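Local coordinates for cellulosomal scaffoldin anchoring protein C (Acetivibrio cellulolyticus, PDB 4UYP), which anchors cellulosomes to the bacterial cell surface as a scaffoldin, this chain being its third cohesin domain, which binds the dockerin of the adaptor scaffoldin ScaB, at residues P27-F40 with N111-G125. Numbering follows the deposited sequence. Where two conformers were deposited one is given.
Sequences PKSGIYALSFRTNF and NITTNSAYTSFYYSG. With EPE (4-(2-hydroxyethyl)-1-piperazine ethanesulfonic acid), chain U.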
# COMPACT_ATOMS: atom_id res chain seq x y z
N PRO C 27 -11.02 20.15 9.48
CA PRO C 27 -12.09 20.51 10.45
C PRO C 27 -11.53 21.53 11.40
O PRO C 27 -10.46 21.38 12.01
CB PRO C 27 -12.40 19.17 11.14
CG PRO C 27 -11.13 18.33 10.97
CD PRO C 27 -10.76 18.70 9.53
N LYS C 28 -12.37 22.60 11.68
CA LYS C 28 -11.89 23.59 12.62
C LYS C 28 -11.79 23.11 14.07
O LYS C 28 -11.04 23.71 14.87
CB LYS C 28 -12.82 24.87 12.53
CG LYS C 28 -12.88 25.37 11.07
CD LYS C 28 -11.51 25.81 10.63
CE LYS C 28 -11.73 26.70 9.37
NZ LYS C 28 -10.46 26.98 8.66
N SER C 29 -12.49 22.02 14.36
CA SER C 29 -12.33 21.44 15.70
C SER C 29 -11.03 20.73 15.89
O SER C 29 -10.66 20.39 17.02
CB SER C 29 -13.52 20.48 15.97
OG SER C 29 -13.63 19.40 15.10
N GLY C 30 -10.37 20.40 14.77
CA GLY C 30 -8.98 19.92 14.89
C GLY C 30 -8.81 18.43 14.62
O GLY C 30 -9.64 17.59 15.05
N ILE C 31 -7.67 18.11 13.96
CA ILE C 31 -7.22 16.74 13.82
C ILE C 31 -6.24 16.48 14.96
O ILE C 31 -5.21 17.21 15.08
CB ILE C 31 -6.50 16.53 12.46
CG1 ILE C 31 -7.42 16.89 11.27
CG2 ILE C 31 -6.02 15.08 12.42
CD1 ILE C 31 -6.63 16.93 9.89
N TYR C 32 -6.60 15.53 15.83
CA TYR C 32 -5.74 15.20 16.97
C TYR C 32 -4.64 14.20 16.62
O TYR C 32 -3.58 14.19 17.27
CB TYR C 32 -6.73 14.61 18.03
CG TYR C 32 -6.13 14.27 19.36
CD1 TYR C 32 -5.58 15.31 20.16
CD2 TYR C 32 -6.08 12.99 19.85
CE1 TYR C 32 -5.09 15.01 21.43
CE2 TYR C 32 -5.60 12.67 21.15
CZ TYR C 32 -5.09 13.70 21.91
OH TYR C 32 -4.60 13.45 23.17
N ALA C 33 -4.95 13.25 15.70
CA ALA C 33 -3.92 12.21 15.40
C ALA C 33 -4.22 11.75 13.99
O ALA C 33 -5.34 11.68 13.55
CB ALA C 33 -4.01 11.02 16.37
N LEU C 34 -3.16 11.37 13.26
CA LEU C 34 -3.34 10.83 11.89
C LEU C 34 -2.10 10.06 11.56
O LEU C 34 -0.98 10.27 12.07
CB LEU C 34 -3.56 11.97 10.86
CG LEU C 34 -2.31 12.81 10.52
CD1 LEU C 34 -1.72 12.25 9.19
CD2 LEU C 34 -2.76 14.28 10.33
N SER C 35 -2.30 9.08 10.68
CA SER C 35 -1.15 8.48 9.93
C SER C 35 -1.46 8.61 8.44
O SER C 35 -2.60 8.63 8.02
CB SER C 35 -0.94 7.02 10.31
OG SER C 35 -2.05 6.24 9.92
N PHE C 36 -0.37 8.77 7.70
CA PHE C 36 -0.52 8.95 6.27
C PHE C 36 0.58 8.16 5.61
O PHE C 36 1.76 8.35 5.95
CB PHE C 36 -0.40 10.44 5.86
CG PHE C 36 -0.57 10.67 4.38
CD1 PHE C 36 -1.82 10.62 3.88
CD2 PHE C 36 0.55 10.82 3.52
CE1 PHE C 36 -2.11 10.72 2.56
CE2 PHE C 36 0.24 10.90 2.10
CZ PHE C 36 -1.06 10.87 1.74
N ARG C 37 0.27 7.17 4.74
CA ARG C 37 1.33 6.39 4.07
C ARG C 37 1.15 6.46 2.59
O ARG C 37 0.02 6.36 2.09
CB ARG C 37 1.15 4.94 4.51
CG ARG C 37 2.24 4.11 3.82
CD ARG C 37 2.28 2.64 4.23
NE ARG C 37 2.59 2.54 5.63
CZ ARG C 37 2.92 1.38 6.15
NH1 ARG C 37 3.01 0.23 5.46
NH2 ARG C 37 3.21 1.29 7.45
N THR C 38 2.26 6.69 1.90
CA THR C 38 2.32 6.70 0.40
C THR C 38 3.13 5.52 -0.03
O THR C 38 4.19 5.22 0.52
CB THR C 38 3.10 7.94 -0.17
OG1 THR C 38 4.42 7.97 0.31
CG2 THR C 38 2.35 9.27 0.25
N ASN C 39 2.69 4.83 -1.12
CA ASN C 39 3.58 3.89 -1.80
C ASN C 39 4.10 4.46 -3.14
O ASN C 39 3.52 5.36 -3.70
CB ASN C 39 2.77 2.58 -2.10
CG ASN C 39 2.46 1.82 -0.77
OD1 ASN C 39 1.29 1.94 -0.29
ND2 ASN C 39 3.41 1.16 -0.20
N PHE C 40 5.14 3.76 -3.50
CA PHE C 40 5.82 4.09 -4.78
C PHE C 40 6.62 2.87 -5.21
O PHE C 40 6.96 1.99 -4.42
CB PHE C 40 6.80 5.29 -4.60
CG PHE C 40 7.83 5.09 -3.47
CD1 PHE C 40 7.47 5.49 -2.11
CD2 PHE C 40 9.15 4.52 -3.69
CE1 PHE C 40 8.42 5.34 -1.08
CE2 PHE C 40 10.06 4.38 -2.65
CZ PHE C 40 9.69 4.78 -1.32
N ASN C 111 3.31 6.59 -10.13
CA ASN C 111 2.13 6.87 -9.27
C ASN C 111 2.56 6.86 -7.79
O ASN C 111 3.16 5.87 -7.30
CB ASN C 111 1.17 5.70 -9.52
CG ASN C 111 0.63 5.76 -10.94
OD1 ASN C 111 -0.37 6.47 -11.19
ND2 ASN C 111 1.24 4.99 -11.81
N ILE C 112 2.25 7.99 -7.14
CA ILE C 112 2.58 8.10 -5.66
C ILE C 112 1.19 8.10 -5.02
O ILE C 112 0.38 8.98 -5.17
CB ILE C 112 3.31 9.47 -5.45
CG1 ILE C 112 4.57 9.62 -6.35
CG2 ILE C 112 3.72 9.56 -4.01
CD1 ILE C 112 5.63 8.51 -6.29
N THR C 113 0.99 6.95 -4.38
CA THR C 113 -0.37 6.53 -4.00
C THR C 113 -0.68 6.55 -2.50
O THR C 113 0.14 6.09 -1.78
CB THR C 113 -0.63 5.03 -4.51
OG1 THR C 113 0.30 4.11 -4.05
CG2 THR C 113 -0.52 5.00 -6.12
N THR C 114 -1.81 7.07 -2.12
CA THR C 114 -2.25 6.98 -0.66
C THR C 114 -2.64 5.54 -0.31
O THR C 114 -3.48 4.97 -1.06
CB THR C 114 -3.39 7.89 -0.45
OG1 THR C 114 -3.08 9.25 -0.84
CG2 THR C 114 -3.72 7.92 1.09
N ASN C 115 -2.16 5.01 0.76
CA ASN C 115 -2.44 3.61 1.20
C ASN C 115 -3.58 3.69 2.25
O ASN C 115 -3.31 4.06 3.39
CB ASN C 115 -1.19 2.95 1.67
CG ASN C 115 -1.37 1.44 1.94
OD1 ASN C 115 -2.51 1.11 2.43
ND2 ASN C 115 -0.38 0.66 1.77
N SER C 116 -4.81 3.26 1.88
CA SER C 116 -5.96 3.41 2.81
C SER C 116 -5.81 2.43 3.96
O SER C 116 -6.49 2.69 4.96
CB SER C 116 -7.29 3.32 2.05
OG SER C 116 -7.24 2.05 1.51
N ALA C 117 -5.03 1.37 3.90
CA ALA C 117 -4.87 0.46 5.02
C ALA C 117 -4.04 1.04 6.17
O ALA C 117 -4.01 0.52 7.29
CB ALA C 117 -4.36 -0.89 4.56
N TYR C 118 -3.26 2.07 5.86
CA TYR C 118 -2.27 2.59 6.78
C TYR C 118 -2.48 4.12 7.01
O TYR C 118 -1.64 4.74 7.70
CB TYR C 118 -0.80 2.34 6.28
CG TYR C 118 -0.47 0.90 6.36
CD1 TYR C 118 -0.74 0.12 5.18
CD2 TYR C 118 0.16 0.34 7.47
CE1 TYR C 118 -0.41 -1.25 5.22
CE2 TYR C 118 0.47 -1.05 7.52
CZ TYR C 118 0.21 -1.77 6.31
OH TYR C 118 0.46 -3.14 6.34
N THR C 119 -3.55 4.66 6.49
CA THR C 119 -3.84 6.10 6.56
C THR C 119 -5.13 6.23 7.28
O THR C 119 -6.16 5.65 6.86
CB THR C 119 -3.98 6.66 5.16
OG1 THR C 119 -2.69 6.49 4.49
CG2 THR C 119 -4.32 8.16 5.10
N SER C 120 -5.12 7.07 8.33
CA SER C 120 -6.40 7.31 9.09
C SER C 120 -6.24 8.64 9.78
O SER C 120 -5.14 9.11 10.08
CB SER C 120 -6.69 6.27 10.18
OG SER C 120 -5.79 6.29 11.30
N PHE C 121 -7.37 9.27 10.09
CA PHE C 121 -7.44 10.63 10.67
C PHE C 121 -8.44 10.64 11.82
O PHE C 121 -9.52 10.02 11.66
CB PHE C 121 -7.89 11.63 9.66
CG PHE C 121 -6.88 11.88 8.55
CD1 PHE C 121 -6.77 10.98 7.49
CD2 PHE C 121 -6.15 13.00 8.56
CE1 PHE C 121 -5.79 11.30 6.48
CE2 PHE C 121 -5.22 13.31 7.56
CZ PHE C 121 -5.04 12.41 6.56
N TYR C 122 -8.06 11.26 12.91
CA TYR C 122 -8.91 11.23 14.17
C TYR C 122 -9.14 12.65 14.68
O TYR C 122 -8.22 13.43 14.82
CB TYR C 122 -8.25 10.41 15.22
CG TYR C 122 -8.40 8.91 14.98
CD1 TYR C 122 -7.57 8.22 14.05
CD2 TYR C 122 -9.43 8.20 15.57
CE1 TYR C 122 -7.80 6.89 13.80
CE2 TYR C 122 -9.66 6.88 15.27
CZ TYR C 122 -8.83 6.22 14.41
OH TYR C 122 -9.04 4.87 14.07
N TYR C 123 -10.39 12.94 15.03
CA TYR C 123 -10.72 14.17 15.80
C TYR C 123 -10.32 14.05 17.28
O TYR C 123 -10.06 15.08 17.88
CB TYR C 123 -12.26 14.20 15.87
CG TYR C 123 -12.98 14.49 14.56
CD1 TYR C 123 -12.80 15.70 13.86
CD2 TYR C 123 -13.89 13.52 14.05
CE1 TYR C 123 -13.48 15.95 12.70
CE2 TYR C 123 -14.60 13.83 12.86
CZ TYR C 123 -14.38 15.03 12.24
OH TYR C 123 -15.05 15.33 11.03
N SER C 124 -10.18 12.80 17.82
CA SER C 124 -9.80 12.59 19.23
C SER C 124 -9.35 11.17 19.31
O SER C 124 -9.35 10.44 18.28
CB SER C 124 -11.11 12.76 20.08
OG SER C 124 -11.93 11.60 19.86
N GLY C 125 -8.96 10.71 20.48
CA GLY C 125 -8.46 9.38 20.58
C GLY C 125 -9.50 8.35 20.16
O GLY C 125 -9.08 7.17 19.83
N1 EPE U . 3.60 -4.97 3.84
C2 EPE U . 3.76 -4.92 5.27
C3 EPE U . 3.51 -6.38 5.78
N4 EPE U . 4.61 -7.20 5.21
C5 EPE U . 4.99 -7.03 3.83
C6 EPE U . 3.91 -6.22 3.17
C7 EPE U . 5.34 -8.18 6.06
C8 EPE U . 6.71 -7.53 6.31
O8 EPE U . 7.60 -8.06 5.30
C9 EPE U . 2.88 -4.03 2.98
C10 EPE U . 3.03 -2.51 3.32
S EPE U . 2.34 -1.53 2.12
O1S EPE U . 2.66 -0.18 2.55
O2S EPE U . 0.88 -1.75 2.13
O3S EPE U . 2.96 -1.83 0.82
O HOH W 1 -3.65 4.67 11.53
O HOH W 2 1.32 4.65 8.08
O HOH W 3 -0.73 2.96 -1.76
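Leu-34 and Phe-121 lie side by side on the inner face of two antiparallel strands, with Leu-34 CB 3.6 Å from Phe-121 CD2. Beside them Phe-36, CG anti to the backbone N (chi1 -179°), lies alongside Thr-119, its CD1 near that methyl, and crosses Thr-114 at about a right angle, CE1 3.5 Å from Thr-114 CG2. Val-4 of strand 3-11 packs on both phenylalanines, and Phe-23 meets Phe-121 edge-to-face, closing this side tightly.

The pairing belongs to the cohesin beta-sandwich, and it illustrates how a strand can be interrupted without losing its partner. Backbone ladders run through Ser-35/Ser-120 and Asn-39/Thr-113, but residues 116-118 loop out between them. Asn-115 N donates to Arg-37 O, and Thr-119 OG1 bridges the gap: it accepts an almost straight bond from Arg-37 N (3.0 Å, 171°) and donates to Asn-115 O, which Tyr-118 N approaches from the other face of the carbonyl. Asn-115 OD1 closes an Asx turn on Ala-117 N. At the far end Tyr-32 and Ala-33 both face Tyr-122 in a classic beta bulge.

The opposite face is polar and wetter. There the guanidinium of Arg-37 lies flat on the Tyr-118 ring, planes 11° apart and CZ 3.6 Å from the ring centroid, a cation-pi stack; Phe-72 gives Arg-37 another cation-pi partner. Asn-115 ND2 reaches Asn-39 OD1 (2.9 Å) on a lone pair. The sulfonate of a HEPES molecule, probably from the crystallisation liquor, accepts from Arg-37 NH1 and from ND2 of Asn-39 and Asn-115; ND2 of Asn-115 of the second subunit also bonds this molecule. A water donates to Ser-35 OG and, in the conformer given, also meets Ser-120 OG; Ser-35 OG in turn donates to Tyr-118 O (2.7 Å) from above the carbonyl plane. The ScaB chain docks on this face, its Val-25 O accepting from Arg-37 NH2.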